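Local coordinates for uncharacterized protein (PDB 3LFT), which probably serves as the substrate-binding protein of an ABC transporter and holds L-tryptophan in its pocket, at residues S212-V224 with G228-L239. Residues are numbered along the deposited sequence; the frame is centred on the assembly and turned at random.
Sequences SKKPIYPSATAMV and GLASVVIDQHDL. With TRP (tryptophan), chain C.
Pro215 CB packs on Leu229 CD2 at 3.7 Å, where the two segments first meet. Beyond it, Ile216 O accepts from Leu229 N (2.8 Å, N-H...O angle 156°), and the donor lies in the carbonyl plane. Tyr217 and Leu229 run side by side: CG of Tyr217 stands beside its backbone N (chi1 -73°), which sends the ring along the leucine until its CZ lies 3.7 Å from Leu229 CD2. The phenol OH reaches past this contact to Thr130. Ala230 O is buried without a conventional partner, and Tyr217 CA approaches it to 3.2 Å in a CA-H...O contact. Pro218 CG packs over Gly228 CA. Ser219 is the centre of an inverse gamma turn; one water, 2.7 Å from Ser231 OG, donates to Tyr217 O and Ser219 OG, and the latter also hydrogen-bonds to Val192 O. Val233 CG1 covers the backbone of Ala220, whose CB meets CH2 and CZ2 of the ligand indole. The Thr221 side chain crosses that of Val233 at about a right angle, OG1 3.3 Å from CG2, and reaches Ile234 O through a second water. Val224 CG2 closes over the Ala230 carbonyl carbon. At the tryptophan, Gln236 OE1 accepts a nearly straight bond from ligand NE1 (2.8 Å), its NE2 being held by Ile234 O. Strands 216-218 and 230-233, only 16° from parallel yet in different sheets, thus lead into the ligand pocket of a periplasmic-binding-protein fold.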
loop_
_atom_site.group_PDB
_atom_site.type_symbol
_atom_site.label_atom_id
_atom_site.label_comp_id
_atom_site.label_asym_id
_atom_site.label_seq_id
_atom_site.Cartn_x
_atom_site.Cartn_y
_atom_site.Cartn_z
ATOM N N SER A 212 2.581 -20.733 -15.889
ATOM C CA SER A 212 3.071 -19.812 -16.899
ATOM C C SER A 212 4.511 -19.417 -16.665
ATOM O O SER A 212 5.262 -19.199 -17.611
ATOM C CB SER A 212 2.185 -18.581 -16.955
ATOM O OG SER A 212 2.797 -17.578 -17.740
ATOM N N LYS A 213 4.883 -19.340 -15.390
ATOM C CA LYS A 213 6.256 -19.074 -14.957
ATOM C C LYS A 213 6.804 -17.726 -15.419
ATOM O O LYS A 213 7.971 -17.603 -15.763
ATOM C CB LYS A 213 7.168 -20.253 -15.284
ATOM C CG LYS A 213 6.595 -21.577 -14.764
ATOM C CD LYS A 213 7.541 -22.710 -14.893
ATOM C CE LYS A 213 6.793 -24.027 -14.836
ATOM N NZ LYS A 213 6.240 -24.339 -13.489
ATOM N N LYS A 214 5.928 -16.729 -15.423
ATOM C CA LYS A 214 6.325 -15.357 -15.715
ATOM C C LYS A 214 6.822 -14.755 -14.419
ATOM O O LYS A 214 6.263 -15.026 -13.367
ATOM C CB LYS A 214 5.137 -14.519 -16.186
ATOM C CG LYS A 214 4.409 -15.054 -17.391
ATOM C CD LYS A 214 5.378 -15.502 -18.462
ATOM C CE LYS A 214 4.650 -16.310 -19.504
ATOM N NZ LYS A 214 5.499 -16.469 -20.690
ATOM N N PRO A 215 7.857 -13.911 -14.475
ATOM C CA PRO A 215 8.231 -13.227 -13.230
ATOM C C PRO A 215 7.154 -12.241 -12.783
ATOM O O PRO A 215 6.530 -11.572 -13.619
ATOM C CB PRO A 215 9.491 -12.463 -13.624
ATOM C CG PRO A 215 9.422 -12.335 -15.102
ATOM C CD PRO A 215 8.742 -13.562 -15.597
ATOM N N ILE A 216 6.962 -12.149 -11.471
ATOM C CA ILE A 216 6.026 -11.202 -10.863
ATOM C C ILE A 216 6.830 -10.168 -10.091
ATOM O O ILE A 216 7.721 -10.516 -9.289
ATOM C CB ILE A 216 5.043 -11.899 -9.909
ATOM C CG1 ILE A 216 4.342 -13.073 -10.592
ATOM C CG2 ILE A 216 3.992 -10.918 -9.408
ATOM C CD1 ILE A 216 3.719 -14.051 -9.574
ATOM N N TYR A 217 6.526 -8.896 -10.339
ATOM C CA TYR A 217 7.122 -7.778 -9.610
ATOM C C TYR A 217 6.018 -7.071 -8.805
ATOM O O TYR A 217 5.425 -6.089 -9.276
ATOM C CB TYR A 217 7.755 -6.801 -10.592
ATOM C CG TYR A 217 9.039 -7.268 -11.241
ATOM C CD1 TYR A 217 10.265 -6.967 -10.646
ATOM C CD2 TYR A 217 9.050 -7.968 -12.453
ATOM C CE1 TYR A 217 11.461 -7.330 -11.249
ATOM C CE2 TYR A 217 10.270 -8.357 -13.052
ATOM C CZ TYR A 217 11.450 -8.035 -12.430
ATOM O OH TYR A 217 12.656 -8.375 -13.006
ATOM N N PRO A 218 5.722 -7.568 -7.594
ATOM C CA PRO A 218 4.582 -7.048 -6.825
ATOM C C PRO A 218 5.084 -6.085 -5.754
ATOM O O PRO A 218 6.071 -6.367 -5.063
ATOM C CB PRO A 218 3.990 -8.307 -6.206
ATOM C CG PRO A 218 5.224 -9.196 -5.935
ATOM C CD PRO A 218 6.287 -8.781 -6.963
ATOM N N SER A 219 4.396 -4.952 -5.596
ATOM C CA SER A 219 4.881 -3.833 -4.769
ATOM C C SER A 219 4.680 -3.986 -3.271
ATOM O O SER A 219 4.126 -3.091 -2.606
ATOM C CB SER A 219 4.263 -2.526 -5.278
ATOM O OG SER A 219 4.577 -2.331 -6.642
ATOM N N ALA A 220 5.126 -5.117 -2.721
ATOM C CA ALA A 220 5.193 -5.305 -1.272
ATOM C C ALA A 220 6.100 -6.451 -0.922
ATOM O O ALA A 220 6.089 -7.482 -1.596
ATOM C CB ALA A 220 3.808 -5.595 -0.688
ATOM N N THR A 221 6.870 -6.284 0.151
ATOM C CA THR A 221 7.675 -7.364 0.705
ATOM C C THR A 221 6.833 -8.592 0.957
ATOM O O THR A 221 7.253 -9.692 0.640
ATOM C CB THR A 221 8.386 -6.913 1.988
ATOM O OG1 THR A 221 9.269 -5.836 1.647
ATOM C CG2 THR A 221 9.182 -8.032 2.643
ATOM N N ALA A 222 5.634 -8.389 1.501
ATOM C CA ALA A 222 4.763 -9.501 1.827
ATOM C C ALA A 222 4.342 -10.316 0.603
ATOM O O ALA A 222 4.077 -11.504 0.736
ATOM C CB ALA A 222 3.547 -9.006 2.577
HETATM N N MSE A 223 4.261 -9.664 -0.558
HETATM C CA MSE A 223 3.969 -10.368 -1.805
HETATM C C MSE A 223 5.215 -11.044 -2.365
HETATM O O MSE A 223 5.164 -12.200 -2.763
HETATM C CB MSE A 223 3.348 -9.424 -2.832
HETATM C CG MSE A 223 1.919 -8.965 -2.442
HETATM SE SE MSE A 223 0.975 -8.021 -3.857
HETATM C CE MSE A 223 1.423 -6.177 -3.467
ATOM N N VAL A 224 6.350 -10.346 -2.363
ATOM C CA VAL A 224 7.585 -10.956 -2.820
ATOM C C VAL A 224 7.891 -12.193 -1.993
ATOM O O VAL A 224 8.329 -13.208 -2.543
ATOM C CB VAL A 224 8.770 -9.953 -2.817
ATOM C CG1 VAL A 224 10.099 -10.659 -3.153
ATOM C CG2 VAL A 224 8.524 -8.836 -3.850
ATOM N N GLY A 228 6.608 -13.741 -5.312
ATOM C CA GLY A 228 7.044 -12.726 -6.268
ATOM C C GLY A 228 8.548 -12.780 -6.456
ATOM O O GLY A 228 9.270 -13.326 -5.604
ATOM N N LEU A 229 9.032 -12.236 -7.570
ATOM C CA LEU A 229 10.449 -12.212 -7.859
ATOM C C LEU A 229 11.169 -11.103 -7.093
ATOM O O LEU A 229 12.165 -11.362 -6.410
ATOM C CB LEU A 229 10.660 -12.051 -9.363
ATOM C CG LEU A 229 12.107 -11.761 -9.793
ATOM C CD1 LEU A 229 13.034 -12.905 -9.422
ATOM C CD2 LEU A 229 12.190 -11.451 -11.288
ATOM N N ALA A 230 10.671 -9.872 -7.215
ATOM C CA ALA A 230 11.373 -8.732 -6.658
ATOM C C ALA A 230 10.479 -7.517 -6.747
ATOM O O ALA A 230 9.466 -7.495 -7.453
ATOM C CB ALA A 230 12.666 -8.476 -7.454
ATOM N N SER A 231 10.845 -6.495 -5.983
ATOM C CA SER A 231 10.226 -5.186 -6.094
ATOM C C SER A 231 11.123 -4.120 -5.470
ATOM O O SER A 231 12.244 -4.417 -5.046
ATOM C CB SER A 231 8.820 -5.168 -5.475
ATOM O OG SER A 231 8.166 -3.947 -5.797
ATOM N N VAL A 232 10.608 -2.895 -5.404
ATOM C CA VAL A 232 11.228 -1.788 -4.658
ATOM C C VAL A 232 10.119 -1.251 -3.766
ATOM O O VAL A 232 9.048 -0.888 -4.271
ATOM C CB VAL A 232 11.800 -0.696 -5.572
ATOM C CG1 VAL A 232 12.515 0.350 -4.740
ATOM C CG2 VAL A 232 12.749 -1.325 -6.615
ATOM N N VAL A 233 10.365 -1.238 -2.455
ATOM C CA VAL A 233 9.278 -1.086 -1.488
ATOM C C VAL A 233 9.658 -0.188 -0.332
ATOM O O VAL A 233 10.828 -0.033 -0.003
ATOM C CB VAL A 233 8.823 -2.470 -0.927
ATOM C CG1 VAL A 233 8.285 -3.347 -2.066
ATOM C CG2 VAL A 233 9.975 -3.181 -0.215
ATOM N N ILE A 234 8.622 0.378 0.270
ATOM C CA ILE A 234 8.782 1.185 1.471
ATOM C C ILE A 234 8.616 0.307 2.695
ATOM O O ILE A 234 7.876 -0.689 2.672
ATOM C CB ILE A 234 7.755 2.281 1.488
ATOM C CG1 ILE A 234 8.018 3.207 0.316
ATOM C CG2 ILE A 234 7.803 3.066 2.788
ATOM C CD1 ILE A 234 6.790 3.887 -0.117
ATOM N N ASP A 235 9.318 0.659 3.772
ATOM C CA ASP A 235 9.268 -0.127 5.008
ATOM C C ASP A 235 7.920 0.069 5.716
ATOM O O ASP A 235 7.583 1.180 6.133
ATOM C CB ASP A 235 10.458 0.288 5.886
ATOM C CG ASP A 235 10.612 -0.539 7.140
ATOM O OD1 ASP A 235 9.701 -0.548 7.986
ATOM O OD2 ASP A 235 11.707 -1.117 7.330
ATOM N N GLN A 236 7.184 -1.032 5.873
ATOM C CA GLN A 236 5.825 -0.959 6.395
ATOM C C GLN A 236 5.792 -0.593 7.859
ATOM O O GLN A 236 4.951 0.199 8.299
ATOM C CB GLN A 236 5.099 -2.273 6.172
ATOM C CG GLN A 236 5.058 -2.704 4.694
ATOM C CD GLN A 236 4.300 -1.711 3.843
ATOM O OE1 GLN A 236 3.067 -1.663 3.919
ATOM N NE2 GLN A 236 5.000 -0.926 3.037
ATOM N N HIS A 237 6.708 -1.168 8.634
ATOM C CA HIS A 237 6.757 -0.799 10.044
ATOM C C HIS A 237 7.066 0.695 10.237
ATOM O O HIS A 237 6.458 1.359 11.088
ATOM C CB HIS A 237 7.705 -1.716 10.811
ATOM C CG HIS A 237 7.791 -1.392 12.265
ATOM N ND1 HIS A 237 6.843 -1.794 13.182
ATOM C CD2 HIS A 237 8.700 -0.671 12.953
ATOM C CE1 HIS A 237 7.178 -1.347 14.382
ATOM N NE2 HIS A 237 8.298 -0.660 14.267
ATOM N N ASP A 238 7.991 1.235 9.434
ATOM C CA ASP A 238 8.276 2.690 9.463
ATOM C C ASP A 238 7.035 3.542 9.177
ATOM O O ASP A 238 6.822 4.581 9.813
ATOM C CB ASP A 238 9.404 3.064 8.488
ATOM C CG ASP A 238 10.787 2.626 8.953
ATOM O OD1 ASP A 238 10.975 2.302 10.140
ATOM O OD2 ASP A 238 11.695 2.625 8.094
ATOM N N LEU A 239 6.230 3.112 8.213
ATOM C CA LEU A 239 4.974 3.815 7.913
ATOM C C LEU A 239 4.069 3.846 9.119
ATOM O O LEU A 239 3.465 4.883 9.448
ATOM C CB LEU A 239 4.230 3.178 6.739
ATOM C CG LEU A 239 4.909 3.288 5.369
ATOM C CD1 LEU A 239 4.213 2.357 4.391
ATOM C CD2 LEU A 239 4.912 4.737 4.882
HETATM N N TRP C . -0.868 2.463 0.295
HETATM C CA TRP C . -2.069 1.594 0.124
HETATM C C TRP C . -3.280 2.437 -0.110
HETATM O O TRP C . -4.407 1.977 0.093
HETATM C CB TRP C . -2.235 0.688 1.355
HETATM C CG TRP C . -1.044 -0.218 1.540
HETATM C CD1 TRP C . 0.024 -0.054 2.422
HETATM C CD2 TRP C . -0.768 -1.446 0.787
HETATM N NE1 TRP C . 0.914 -1.091 2.265
HETATM C CE2 TRP C . 0.513 -1.930 1.309
HETATM C CE3 TRP C . -1.439 -2.090 -0.227
HETATM C CZ2 TRP C . 1.042 -3.088 0.769
HETATM C CZ3 TRP C . -0.876 -3.249 -0.752
HETATM C CH2 TRP C . 0.347 -3.732 -0.245
HETATM O OXT TRP C . -3.138 3.602 -0.510
HETATM O O HOH W 1 6.605 -3.770 -8.011
HETATM O O HOH W 2 8.671 -3.520 3.199
#